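PDB 4U63: DNA photolyase from Agrobacterium tumefaciens, which uses light captured by a flavin and a methenyltetrahydrofolate antenna to repair cyclobutane pyrimidine dimers in ultraviolet-damaged DNA. Local coordinates for residues P26-R32 with P52-I58; L41-A45 with R144-G148; S321-F325 with A490-V494; D348-Q353 with Y435-V440; I373-L377 with R486-A490. All coordinates share one frame; numbering follows the deposited sequence. Where two conformers were deposited one is given.

From the N terminus, interaction 1 closes the short loop from strand 27-31 through helix 41-49 to strand 53-59. Interaction 2 starts on that helix and crosses interaction 1 in chain order, reaching edge strand 142-146 of the same parallel sheet. Both belong to the alpha/beta part. The other three lie in the helical FAD-binding part, more than 40 Å away between centres. Interaction 3 closes a long loop from 321-325 to the last helix, 480-495, and interaction 4 (348-353 with 435-440) is nested inside it. Interaction 5 ties 373-377 to that last helix, crosses interaction 4, and shares Ala-490 with interaction 3; there Phe-325 touches Leu-377.

Interaction 1 of 5, residues P26-R32 with P52-I58; sequences PVIVWFR and PVIPVYI
Trp-30 carries its CG opposite the backbone N (chi1 176°), which brings the indole across to Ile-58, while Val-56 turns CG1 between its own N and carbonyl carbon (chi1 62°), against Ile-28 CG2 at 3.7 Å. Ile-58 CD1 lies over the five-membered ring of Trp-30, 3.9 Å from its centroid, in a CH-pi contact. The opposite indole face is filled by Arg-32 CD, so the ring is sandwiched between aliphatic carbons of both segments. Beneath these side chains the backbones run parallel with five hydrogen bonds. Val-27, Val-29 and Phe-31 give their N-H groups to Pro-52, Ile-54 and Val-56, and Ile-54 and Val-56 bond back to Val-27 and Val-29; Phe-31 N to Val-56 O is 2.8 Å. Pro-55 breaks none of these, because its N faces the other neighbouring strand. The pair forms the two strands of a beta-alpha-beta crossover, connected by helix 41-49, in the five-stranded parallel sheet of the N-terminal alpha/beta domain. On the face with Val-27 and Val-29, Val-29 CG2 meets Val-53 CG1 at 3.8 Å, and the Phe-31 ring edge meets Pro-55 CB. Past the last bond, a water accepts from Trp-30 NE1 at 3.0 Å and lies 2.7 Å from Ile-58 O, above the centre of the Tyr-57 ring. The Arg-32 guanidinium, with Trp-30 CZ2 at its edge, is bonded to Asn-118 O and Asp-129.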
# COMPACT_ATOMS: atom_id res chain seq x y z
N PRO A 26 -3.68 28.89 19.30
CA PRO A 26 -3.81 27.51 18.86
C PRO A 26 -2.82 27.10 17.77
O PRO A 26 -2.11 27.94 17.17
CB PRO A 26 -5.25 27.45 18.30
CG PRO A 26 -5.96 28.58 18.94
CD PRO A 26 -4.93 29.66 19.10
N VAL A 27 -2.79 25.79 17.54
CA VAL A 27 -2.00 25.18 16.48
C VAL A 27 -2.89 24.15 15.76
O VAL A 27 -3.57 23.34 16.41
CB VAL A 27 -0.71 24.52 17.03
CG1 VAL A 27 -1.00 23.63 18.24
CG2 VAL A 27 0.01 23.72 15.94
N ILE A 28 -2.87 24.21 14.43
CA ILE A 28 -3.62 23.26 13.61
C ILE A 28 -2.71 22.11 13.20
O ILE A 28 -1.59 22.32 12.74
CB ILE A 28 -4.19 23.96 12.36
CG1 ILE A 28 -5.22 25.01 12.78
CG2 ILE A 28 -4.81 22.94 11.40
CD1 ILE A 28 -5.49 26.05 11.74
N VAL A 29 -3.21 20.89 13.38
CA VAL A 29 -2.52 19.69 12.93
C VAL A 29 -3.33 19.10 11.79
O VAL A 29 -4.44 18.61 12.00
CB VAL A 29 -2.38 18.61 14.03
CG1 VAL A 29 -1.62 17.40 13.50
CG2 VAL A 29 -1.68 19.19 15.25
N TRP A 30 -2.78 19.15 10.58
CA TRP A 30 -3.46 18.64 9.40
C TRP A 30 -3.03 17.20 9.12
O TRP A 30 -1.88 16.97 8.74
CB TRP A 30 -3.19 19.57 8.20
CG TRP A 30 -3.78 19.10 6.90
CD1 TRP A 30 -4.83 18.23 6.73
CD2 TRP A 30 -3.35 19.47 5.58
NE1 TRP A 30 -5.07 18.04 5.40
CE2 TRP A 30 -4.18 18.78 4.67
CE3 TRP A 30 -2.33 20.30 5.09
CZ2 TRP A 30 -4.03 18.91 3.28
CZ3 TRP A 30 -2.18 20.42 3.70
CH2 TRP A 30 -3.03 19.73 2.82
N PHE A 31 -3.95 16.25 9.35
CA PHE A 31 -3.77 14.82 9.08
C PHE A 31 -4.09 14.48 7.63
O PHE A 31 -5.08 14.97 7.07
CB PHE A 31 -4.70 13.97 9.97
CG PHE A 31 -4.24 13.83 11.39
CD1 PHE A 31 -4.59 14.77 12.35
CD2 PHE A 31 -3.49 12.73 11.79
CE1 PHE A 31 -4.18 14.62 13.67
CE2 PHE A 31 -3.09 12.57 13.10
CZ PHE A 31 -3.43 13.52 14.05
N ARG A 32 -3.26 13.62 7.03
CA ARG A 32 -3.48 13.11 5.67
C ARG A 32 -3.34 11.56 5.65
O ARG A 32 -4.32 10.86 5.91
CB ARG A 32 -2.53 13.79 4.68
CG ARG A 32 -2.78 15.29 4.49
CD ARG A 32 -2.01 16.16 5.48
NE ARG A 32 -0.57 16.06 5.29
CZ ARG A 32 0.12 16.68 4.33
NH1 ARG A 32 -0.50 17.45 3.44
NH2 ARG A 32 1.44 16.50 4.25
N PRO A 52 -4.37 25.46 22.42
CA PRO A 52 -5.29 24.49 21.83
C PRO A 52 -4.76 23.81 20.57
O PRO A 52 -4.18 24.46 19.70
CB PRO A 52 -6.52 25.34 21.49
CG PRO A 52 -6.46 26.48 22.44
CD PRO A 52 -5.00 26.79 22.56
N VAL A 53 -4.97 22.50 20.50
CA VAL A 53 -4.60 21.70 19.34
C VAL A 53 -5.87 21.45 18.54
O VAL A 53 -6.88 20.98 19.08
CB VAL A 53 -3.94 20.36 19.75
CG1 VAL A 53 -3.57 19.54 18.52
CG2 VAL A 53 -2.72 20.62 20.62
N ILE A 54 -5.82 21.78 17.25
CA ILE A 54 -6.96 21.65 16.35
C ILE A 54 -6.62 20.63 15.25
O ILE A 54 -6.05 21.00 14.21
CB ILE A 54 -7.33 23.00 15.68
CG1 ILE A 54 -7.35 24.15 16.70
CG2 ILE A 54 -8.66 22.88 14.94
CD1 ILE A 54 -8.37 24.02 17.80
N PRO A 55 -6.95 19.34 15.48
CA PRO A 55 -6.74 18.34 14.44
C PRO A 55 -7.78 18.44 13.34
O PRO A 55 -8.98 18.57 13.63
CB PRO A 55 -6.89 17.01 15.20
CG PRO A 55 -6.70 17.36 16.62
CD PRO A 55 -7.33 18.70 16.75
N VAL A 56 -7.33 18.39 12.09
CA VAL A 56 -8.22 18.44 10.93
C VAL A 56 -7.80 17.42 9.88
O VAL A 56 -6.60 17.20 9.65
CB VAL A 56 -8.28 19.87 10.31
CG1 VAL A 56 -6.92 20.33 9.80
CG2 VAL A 56 -9.34 19.94 9.21
N TYR A 57 -8.79 16.78 9.27
CA TYR A 57 -8.58 15.95 8.09
C TYR A 57 -9.42 16.57 6.98
O TYR A 57 -10.62 16.78 7.14
CB TYR A 57 -8.99 14.49 8.31
CG TYR A 57 -8.77 13.66 7.07
CD1 TYR A 57 -9.73 13.60 6.07
CD2 TYR A 57 -7.57 12.97 6.87
CE1 TYR A 57 -9.53 12.87 4.92
CE2 TYR A 57 -7.36 12.22 5.71
CZ TYR A 57 -8.35 12.18 4.74
OH TYR A 57 -8.20 11.46 3.56
N ILE A 58 -8.76 16.85 5.86
CA ILE A 58 -9.37 17.48 4.71
C ILE A 58 -9.52 16.49 3.57
O ILE A 58 -8.57 15.78 3.21
CB ILE A 58 -8.53 18.69 4.25
CG1 ILE A 58 -8.44 19.73 5.37
CG2 ILE A 58 -9.10 19.32 2.98
CD1 ILE A 58 -7.46 20.86 5.11
O HOH W 1 -6.42 15.50 4.74
O HOH W 2 -6.03 9.99 3.16

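Interaction 2 of 5, residues L41-A45 with R144-G148; sequences LALLA and RSFSG. With SO4 (sulfate ion), chain E.
Phe-146 is the bump of this contact, and the hollow it fills is the shallow groove between Leu-41, Ala-42 and Ala-45 on one side of the helix. Its CG lies beside the backbone N (chi1 -62°), which stands the ring up from the strand so that CZ reaches Ala-45 CB at 3.4 Å. Lower down, the CD1 side of the ring rests on Ala-42 CA at 3.6 Å, and Phe-146 CB meets Leu-41 CB at 3.7 Å. The Leu-41 carbonyl lies over the ring face, while the small Ala-42 and Ala-45 meet the CD1 and CZ parts of the ring. In the N-terminal alpha/beta domain, helix 41-49 packs on the parallel sheet beside its edge strand 142-146. Beyond the groove, Leu-41 extends CD1 over the backbone where the strand ends, 3.6 Å from Ser-147 O. Arg-144 bends at chi3 and sets a face of its guanidinium against the CZ edge of the Phe-146 ring; this flat group also has Ala-45 CB over a face. Water bridges the rims at both ends: one joins Leu-41 N to Ser-147 O, the other Arg-144 NH1 to Ala-45 O. On the far side of the strand, Ser-145 N donates to sulfate O2 at 3.0 Å, an ion probably from the crystallisation liquor and also gripped by Arg-119, Lys-133 and Arg-137.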
# COMPACT_ATOMS: atom_id res chain seq x y z
N LEU A 41 5.59 13.19 14.80
CA LEU A 41 6.39 14.39 15.13
C LEU A 41 5.60 15.68 14.98
O LEU A 41 5.81 16.62 15.73
CB LEU A 41 7.68 14.45 14.31
CG LEU A 41 8.73 13.36 14.59
CD1 LEU A 41 9.93 13.50 13.66
CD2 LEU A 41 9.19 13.39 16.04
N ALA A 42 4.68 15.72 14.01
CA ALA A 42 3.83 16.91 13.84
C ALA A 42 2.95 17.11 15.07
O ALA A 42 2.88 18.22 15.62
CB ALA A 42 2.98 16.79 12.59
N LEU A 43 2.28 16.05 15.49
CA LEU A 43 1.42 16.12 16.68
C LEU A 43 2.23 16.50 17.93
O LEU A 43 1.80 17.33 18.73
CB LEU A 43 0.68 14.81 16.90
CG LEU A 43 -0.32 14.77 18.05
CD1 LEU A 43 -1.45 15.76 17.85
CD2 LEU A 43 -0.87 13.37 18.19
N LEU A 44 3.40 15.89 18.10
CA LEU A 44 4.29 16.24 19.21
C LEU A 44 4.73 17.69 19.16
O LEU A 44 4.81 18.36 20.20
CB LEU A 44 5.50 15.30 19.25
CG LEU A 44 5.15 13.85 19.63
CD1 LEU A 44 6.35 12.94 19.41
CD2 LEU A 44 4.66 13.73 21.07
N ALA A 45 5.01 18.20 17.96
CA ALA A 45 5.29 19.62 17.78
C ALA A 45 4.13 20.50 18.24
O ALA A 45 4.34 21.54 18.88
CB ALA A 45 5.62 19.91 16.32
N ARG A 144 5.20 24.14 9.62
CA ARG A 144 6.29 23.19 9.86
C ARG A 144 5.85 21.79 9.44
O ARG A 144 4.75 21.35 9.76
CB ARG A 144 6.69 23.20 11.33
CG ARG A 144 7.09 24.58 11.85
CD ARG A 144 7.14 24.61 13.36
NE ARG A 144 8.16 23.71 13.88
CZ ARG A 144 8.22 23.25 15.13
NH1 ARG A 144 7.31 23.61 16.04
NH2 ARG A 144 9.21 22.43 15.49
N SER A 145 6.74 21.10 8.72
CA SER A 145 6.50 19.73 8.25
C SER A 145 7.53 18.77 8.83
O SER A 145 8.66 19.17 9.11
CB SER A 145 6.52 19.66 6.73
OG SER A 145 7.83 19.83 6.23
N PHE A 146 7.14 17.50 8.99
CA PHE A 146 7.97 16.54 9.72
C PHE A 146 8.13 15.20 9.03
O PHE A 146 7.25 14.73 8.30
CB PHE A 146 7.40 16.32 11.13
CG PHE A 146 7.39 17.56 11.96
CD1 PHE A 146 6.34 18.46 11.86
CD2 PHE A 146 8.46 17.87 12.79
CE1 PHE A 146 6.33 19.63 12.60
CE2 PHE A 146 8.46 19.04 13.54
CZ PHE A 146 7.40 19.92 13.44
N SER A 147 9.29 14.59 9.27
CA SER A 147 9.59 13.25 8.78
C SER A 147 8.79 12.22 9.56
O SER A 147 8.23 12.53 10.62
CB SER A 147 11.09 12.95 8.93
OG SER A 147 11.47 12.93 10.30
N GLY A 148 8.74 11.00 9.04
CA GLY A 148 8.02 9.90 9.68
C GLY A 148 7.53 8.83 8.72
O GLY A 148 7.57 7.65 9.05
S SO4 E . 9.78 22.62 7.02
O1 SO4 E . 10.30 23.89 6.49
O2 SO4 E . 9.21 22.79 8.37
O3 SO4 E . 8.73 22.15 6.09
O4 SO4 E . 10.88 21.64 7.10
O HOH W 3 5.98 11.96 12.17
O HOH W 4 6.58 23.05 18.63

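Interaction 3 of 5, residues S321-F325 with A490-V494; sequences SFDAF and AYAAV
Val-494 packs against the turn at 322-325, one methyl on its backbone and one on a ring. CG2 of the valine stands opposite its backbone N and enters the concave side of the loop, where it lies 3.4 Å from Ser-321 O and equally near the N of Phe-325. The carbonyl carbon of Ala-324 borders the same methyl at 3.7 Å. CG1 turns instead to the ring of Phe-325, touching CD2 at 3.9 Å, so the two branches divide their work between backbone and aromatic ring. One helical turn earlier, Ala-490 CB meets Phe-325 CZ at 3.5 Å; the ring thereby spans one turn of the helix, from Ala-490 to Val-494. The aromatic contact is looser: Phe-322 CE1 approaches the edge of the Tyr-491 ring at CE1, 4.2 Å away. Beyond the segments, Phe-416 meets the rings of both Phe-325 and Tyr-491, and Trp-327 meets Phe-325, adding to a cluster of aromatic residues. Polar bonds play no part across the interface but shape its two sides. Phe-325 N donates to Phe-322 O at 3.0 Å, closing a type I beta turn, while Val-494 N is bonded to Ala-490 O within the helix. Here the C-terminal helix 480-495 packs on a loop between helices 287-309 and 331-338, at the periphery of the helical FAD-binding domain of the photolyase fold.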
# COMPACT_ATOMS: atom_id res chain seq x y z
N SER A 321 12.31 2.45 -24.20
CA SER A 321 12.34 1.46 -25.29
C SER A 321 11.02 0.70 -25.38
O SER A 321 10.68 0.18 -26.44
CB SER A 321 13.49 0.47 -25.13
OG SER A 321 14.74 1.11 -25.30
N PHE A 322 10.27 0.63 -24.28
CA PHE A 322 8.96 -0.01 -24.28
C PHE A 322 7.80 0.86 -24.76
O PHE A 322 6.68 0.37 -24.86
CB PHE A 322 8.63 -0.55 -22.88
CG PHE A 322 9.37 -1.80 -22.53
CD1 PHE A 322 9.06 -3.01 -23.16
CD2 PHE A 322 10.38 -1.79 -21.59
CE1 PHE A 322 9.74 -4.17 -22.84
CE2 PHE A 322 11.07 -2.95 -21.27
CZ PHE A 322 10.75 -4.14 -21.89
N ASP A 323 8.06 2.12 -25.08
CA ASP A 323 6.98 3.04 -25.45
C ASP A 323 6.21 2.59 -26.68
O ASP A 323 4.99 2.77 -26.75
CB ASP A 323 7.51 4.45 -25.71
CG ASP A 323 7.87 5.18 -24.44
OD1 ASP A 323 7.74 4.61 -23.33
OD2 ASP A 323 8.29 6.34 -24.55
N ALA A 324 6.92 1.99 -27.62
CA ALA A 324 6.29 1.54 -28.86
C ALA A 324 5.73 0.12 -28.78
O ALA A 324 5.27 -0.40 -29.79
CB ALA A 324 7.28 1.66 -30.01
N PHE A 325 5.76 -0.50 -27.60
CA PHE A 325 5.23 -1.85 -27.44
C PHE A 325 3.76 -1.86 -27.84
O PHE A 325 3.01 -0.97 -27.45
CB PHE A 325 5.39 -2.32 -26.00
CG PHE A 325 5.35 -3.80 -25.85
CD1 PHE A 325 4.15 -4.47 -25.77
CD2 PHE A 325 6.53 -4.53 -25.81
CE1 PHE A 325 4.12 -5.85 -25.64
CE2 PHE A 325 6.51 -5.90 -25.68
CZ PHE A 325 5.31 -6.57 -25.60
N ALA A 490 6.01 -9.94 -29.87
CA ALA A 490 5.76 -8.53 -29.56
C ALA A 490 7.04 -7.85 -29.07
O ALA A 490 7.29 -6.70 -29.39
CB ALA A 490 4.65 -8.38 -28.54
N TYR A 491 7.83 -8.59 -28.29
CA TYR A 491 9.13 -8.11 -27.81
C TYR A 491 10.10 -7.89 -28.98
O TYR A 491 10.78 -6.87 -29.05
CB TYR A 491 9.72 -9.11 -26.80
CG TYR A 491 10.99 -8.65 -26.10
CD1 TYR A 491 11.01 -7.48 -25.34
CD2 TYR A 491 12.17 -9.41 -26.17
CE1 TYR A 491 12.17 -7.06 -24.69
CE2 TYR A 491 13.33 -8.99 -25.52
CZ TYR A 491 13.32 -7.81 -24.78
OH TYR A 491 14.45 -7.38 -24.13
N ALA A 492 10.15 -8.85 -29.90
CA ALA A 492 10.98 -8.70 -31.10
C ALA A 492 10.57 -7.47 -31.92
O ALA A 492 11.42 -6.72 -32.40
CB ALA A 492 10.93 -9.96 -31.95
N ALA A 493 9.26 -7.27 -32.06
CA ALA A 493 8.74 -6.12 -32.81
C ALA A 493 9.14 -4.78 -32.20
O ALA A 493 9.51 -3.85 -32.92
CB ALA A 493 7.23 -6.19 -32.95
N VAL A 494 9.08 -4.68 -30.86
CA VAL A 494 9.41 -3.41 -30.20
C VAL A 494 10.89 -3.07 -30.36
O VAL A 494 11.25 -1.89 -30.41
CB VAL A 494 8.95 -3.37 -28.71
CG1 VAL A 494 9.91 -4.09 -27.78
CG2 VAL A 494 8.78 -1.92 -28.25

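Interaction 4 of 5, residues D348-Q353 with Y435-V440; sequences DAGMRQ and YVRRFV
Ala-349 and Phe-439 mark the close point of a buried helix-helix contact in the helical FAD-binding domain of the photolyase fold. Helix 345-357, which contributes Leu-354 and Trp-355 to the antenna folate pocket, packs on the short helix 434-439, segments 348-353 and 435-439 crossing at 49°. The segment axes come within 8.7 Å, with the small Ala-349 at the interface; its CB meets Tyr-435 CE2 at 3.5 Å and Val-440 CG2 at 3.9 Å. Gln-353 runs extended over the face of Phe-439 to the hydroxyl edge of Tyr-435. Its CB lies over the centre of the Phe-439 ring, 3.7 Å from the centroid, in a CH-pi contact, and CG continues along to CZ. Phe-439 CD2 in turn lies over a face of Tyr-435, toward the rim. Arg-352 runs out straight past the end of helix 434-439: CD is 3.3 Å from Phe-439 O and Val-440 CG1 lies over the guanidinium, whose NH1 forms a salt bridge with Glu-442. Gln-353 OE1 is gripped twice, by the N-H of His-361 and by Tyr-435 OH, which donates at 2.6 Å from 46° above the amide plane.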
# COMPACT_ATOMS: atom_id res chain seq x y z
N ASP A 348 -6.27 -17.22 -10.89
CA ASP A 348 -7.66 -17.03 -10.45
C ASP A 348 -7.78 -16.92 -8.93
O ASP A 348 -8.49 -16.06 -8.42
CB ASP A 348 -8.54 -18.11 -11.03
CG ASP A 348 -8.67 -18.00 -12.55
OD1 ASP A 348 -8.31 -16.93 -13.10
OD2 ASP A 348 -9.11 -18.95 -13.20
N ALA A 349 -7.05 -17.77 -8.21
CA ALA A 349 -7.01 -17.69 -6.75
C ALA A 349 -6.58 -16.29 -6.28
O ALA A 349 -7.22 -15.71 -5.42
CB ALA A 349 -6.09 -18.76 -6.19
N GLY A 350 -5.50 -15.76 -6.86
CA GLY A 350 -5.03 -14.42 -6.51
C GLY A 350 -6.05 -13.33 -6.75
O GLY A 350 -6.31 -12.50 -5.87
N MET A 351 -6.66 -13.34 -7.93
CA MET A 351 -7.62 -12.29 -8.28
C MET A 351 -8.87 -12.38 -7.40
O MET A 351 -9.46 -11.35 -7.05
CB MET A 351 -7.96 -12.33 -9.77
CG MET A 351 -6.75 -12.18 -10.69
SD MET A 351 -5.71 -10.75 -10.33
CE MET A 351 -6.81 -9.42 -10.80
N ARG A 352 -9.25 -13.59 -7.03
CA ARG A 352 -10.40 -13.79 -6.13
C ARG A 352 -10.08 -13.42 -4.69
O ARG A 352 -10.92 -12.84 -4.00
CB ARG A 352 -10.91 -15.22 -6.23
CG ARG A 352 -11.48 -15.51 -7.60
CD ARG A 352 -11.93 -16.95 -7.71
NE ARG A 352 -12.12 -17.37 -9.09
CZ ARG A 352 -12.79 -18.46 -9.46
NH1 ARG A 352 -13.37 -19.24 -8.55
NH2 ARG A 352 -12.90 -18.77 -10.75
N GLN A 353 -8.86 -13.74 -4.24
CA GLN A 353 -8.40 -13.27 -2.94
C GLN A 353 -8.49 -11.75 -2.85
O GLN A 353 -8.99 -11.21 -1.86
CB GLN A 353 -6.95 -13.72 -2.68
CG GLN A 353 -6.41 -13.18 -1.36
CD GLN A 353 -4.97 -13.55 -1.08
OE1 GLN A 353 -4.13 -13.66 -1.99
NE2 GLN A 353 -4.67 -13.73 0.19
N TYR A 435 -3.71 -23.04 -1.28
CA TYR A 435 -4.11 -21.66 -1.62
C TYR A 435 -5.17 -21.67 -2.72
O TYR A 435 -6.17 -20.97 -2.63
CB TYR A 435 -2.90 -20.86 -2.03
CG TYR A 435 -3.15 -19.43 -2.47
CD1 TYR A 435 -3.38 -18.42 -1.55
CD2 TYR A 435 -3.12 -19.09 -3.83
CE1 TYR A 435 -3.58 -17.10 -1.96
CE2 TYR A 435 -3.32 -17.79 -4.25
CZ TYR A 435 -3.55 -16.79 -3.31
OH TYR A 435 -3.74 -15.50 -3.74
N VAL A 436 -4.96 -22.49 -3.76
CA VAL A 436 -5.94 -22.61 -4.84
C VAL A 436 -7.30 -23.10 -4.33
O VAL A 436 -8.32 -22.53 -4.69
CB VAL A 436 -5.42 -23.52 -5.97
CG1 VAL A 436 -6.55 -23.97 -6.90
CG2 VAL A 436 -4.32 -22.81 -6.76
N ARG A 437 -7.29 -24.14 -3.51
CA ARG A 437 -8.53 -24.69 -2.93
C ARG A 437 -9.28 -23.68 -2.06
O ARG A 437 -10.51 -23.71 -1.99
CB ARG A 437 -8.25 -25.96 -2.13
CG ARG A 437 -7.83 -27.13 -2.99
CD ARG A 437 -7.92 -28.46 -2.27
NE ARG A 437 -7.25 -29.48 -3.09
CZ ARG A 437 -5.95 -29.76 -3.04
NH1 ARG A 437 -5.43 -30.69 -3.85
NH2 ARG A 437 -5.15 -29.12 -2.19
N ARG A 438 -8.53 -22.80 -1.39
CA ARG A 438 -9.12 -21.77 -0.53
C ARG A 438 -9.93 -20.77 -1.34
O ARG A 438 -11.04 -20.42 -0.95
CB ARG A 438 -8.02 -21.05 0.24
CG ARG A 438 -8.49 -19.95 1.18
CD ARG A 438 -7.34 -19.49 2.05
NE ARG A 438 -6.87 -20.59 2.90
CZ ARG A 438 -5.60 -20.81 3.28
NH1 ARG A 438 -4.61 -20.00 2.90
NH2 ARG A 438 -5.33 -21.86 4.05
N PHE A 439 -9.37 -20.32 -2.45
CA PHE A 439 -10.01 -19.28 -3.27
C PHE A 439 -10.69 -19.75 -4.55
O PHE A 439 -11.43 -18.98 -5.16
CB PHE A 439 -8.98 -18.19 -3.56
CG PHE A 439 -8.53 -17.48 -2.31
CD1 PHE A 439 -9.39 -16.61 -1.66
CD2 PHE A 439 -7.28 -17.71 -1.77
CE1 PHE A 439 -9.00 -15.97 -0.51
CE2 PHE A 439 -6.87 -17.07 -0.61
CZ PHE A 439 -7.74 -16.20 0.03
N VAL A 440 -10.45 -20.99 -4.96
CA VAL A 440 -11.14 -21.61 -6.08
C VAL A 440 -11.71 -22.94 -5.54
O VAL A 440 -11.26 -24.03 -5.93
CB VAL A 440 -10.20 -21.82 -7.29
CG1 VAL A 440 -11.01 -22.13 -8.54
CG2 VAL A 440 -9.32 -20.59 -7.53

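Interaction 5 of 5, residues I373-L377 with R486-A490; sequences IKHLL and RALAA
Lys-374 and Ala-487 bring the backbones to 5.6 Å between their CA atoms, near the end of helix 362-375, where the chain makes a wider pi-type turn at 373-375 and then swings away through Leu-377, at positive phi (55°). At this close point Ala-487 CB sits 3.5 Å from the carbonyl oxygen of Lys-374. Leu-377, thrown toward the other helix by the change of direction, splits its methyls between two successive turns: CD1 rests against Ala-487 CA at 3.9 Å, and CD2 against Ala-490 CB at the same distance. Phe-325 also packs on Leu-377, which joins this contact to the neighbouring loop. The site lies in the helical FAD-binding domain, where the last helix, 480-495, packs beside the C-terminal end of helix 362-375. The polar side of the contact belongs to Arg-486. Its chain leaves extended and then bends at chi3 (63°), which brings the guanidinium edge-on to the carbonyls at that end. NH2 donates to His-375 O at 2.8 Å; the oxygen lies almost exactly in the guanidinium plane and the nitrogen in the carbonyl plane, although the N-H is bent to 139°. NE donates to a water at 2.9 Å, and this water is 2.8 Å from Lys-374 O, so one arginine reaches consecutive carbonyls, directly and through solvent. Its positive charge there probably suits the negative end of the helix dipole. The side chains of those two residues lead elsewhere: Lys-374 NZ bonds to Phe-416 O and Arg-418 O, and His-375 NE2 to His-480 ND1.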
# COMPACT_ATOMS: atom_id res chain seq x y z
N ILE A 373 0.41 -8.96 -18.35
CA ILE A 373 1.35 -8.27 -19.24
C ILE A 373 1.86 -9.18 -20.35
O ILE A 373 1.96 -8.77 -21.51
CB ILE A 373 2.56 -7.73 -18.41
CG1 ILE A 373 2.08 -6.66 -17.42
CG2 ILE A 373 3.66 -7.17 -19.32
CD1 ILE A 373 3.02 -6.42 -16.27
N LYS A 374 2.20 -10.42 -19.99
CA LYS A 374 2.85 -11.33 -20.93
C LYS A 374 1.89 -12.31 -21.57
O LYS A 374 1.83 -12.40 -22.78
CB LYS A 374 4.01 -12.03 -20.25
CG LYS A 374 5.00 -10.99 -19.75
CD LYS A 374 6.24 -11.59 -19.18
CE LYS A 374 7.20 -10.50 -18.76
NZ LYS A 374 8.43 -11.09 -18.22
N HIS A 375 1.13 -13.04 -20.78
CA HIS A 375 0.16 -14.00 -21.35
C HIS A 375 -0.99 -13.33 -22.08
O HIS A 375 -1.40 -13.83 -23.13
CB HIS A 375 -0.35 -14.96 -20.30
CG HIS A 375 0.63 -16.02 -19.95
ND1 HIS A 375 1.73 -15.77 -19.15
CD2 HIS A 375 0.70 -17.32 -20.29
CE1 HIS A 375 2.43 -16.88 -19.02
NE2 HIS A 375 1.83 -17.83 -19.70
N LEU A 376 -1.52 -12.23 -21.55
CA LEU A 376 -2.62 -11.52 -22.22
C LEU A 376 -2.15 -10.31 -23.05
O LEU A 376 -2.93 -9.75 -23.81
CB LEU A 376 -3.69 -11.10 -21.22
CG LEU A 376 -4.20 -12.21 -20.30
CD1 LEU A 376 -5.27 -11.69 -19.36
CD2 LEU A 376 -4.73 -13.39 -21.12
N LEU A 377 -0.89 -9.91 -22.89
CA LEU A 377 -0.32 -8.77 -23.62
C LEU A 377 -1.14 -7.50 -23.41
O LEU A 377 -1.37 -6.74 -24.37
CB LEU A 377 -0.18 -9.13 -25.10
CG LEU A 377 1.07 -8.58 -25.78
CD1 LEU A 377 2.31 -9.22 -25.16
CD2 LEU A 377 1.03 -8.82 -27.27
N ARG A 486 3.49 -15.33 -28.77
CA ARG A 486 2.93 -14.01 -29.05
C ARG A 486 3.68 -12.90 -28.31
O ARG A 486 3.97 -11.87 -28.88
CB ARG A 486 1.45 -13.98 -28.68
CG ARG A 486 0.72 -12.71 -29.07
CD ARG A 486 -0.78 -12.88 -28.87
NE ARG A 486 -1.12 -13.12 -27.46
CZ ARG A 486 -2.34 -13.38 -27.01
NH1 ARG A 486 -3.38 -13.44 -27.85
NH2 ARG A 486 -2.54 -13.58 -25.71
N ALA A 487 3.98 -13.13 -27.03
CA ALA A 487 4.66 -12.12 -26.22
C ALA A 487 6.10 -11.89 -26.73
O ALA A 487 6.56 -10.76 -26.82
CB ALA A 487 4.67 -12.54 -24.76
N LEU A 488 6.78 -12.97 -27.07
CA LEU A 488 8.15 -12.86 -27.58
C LEU A 488 8.18 -12.23 -28.97
O LEU A 488 9.11 -11.49 -29.29
CB LEU A 488 8.85 -14.21 -27.54
CG LEU A 488 9.01 -14.81 -26.14
CD1 LEU A 488 9.64 -16.19 -26.22
CD2 LEU A 488 9.83 -13.91 -25.23
N ALA A 489 7.16 -12.50 -29.80
CA ALA A 489 7.04 -11.80 -31.09
C ALA A 489 6.81 -10.30 -30.88
O ALA A 489 7.35 -9.48 -31.61
CB ALA A 489 5.92 -12.40 -31.93
N ALA A 490 6.01 -9.94 -29.87
CA ALA A 490 5.76 -8.53 -29.56
C ALA A 490 7.04 -7.85 -29.07
O ALA A 490 7.29 -6.70 -29.39
CB ALA A 490 4.65 -8.38 -28.54
O HOH W 5 0.85 -13.09 -25.34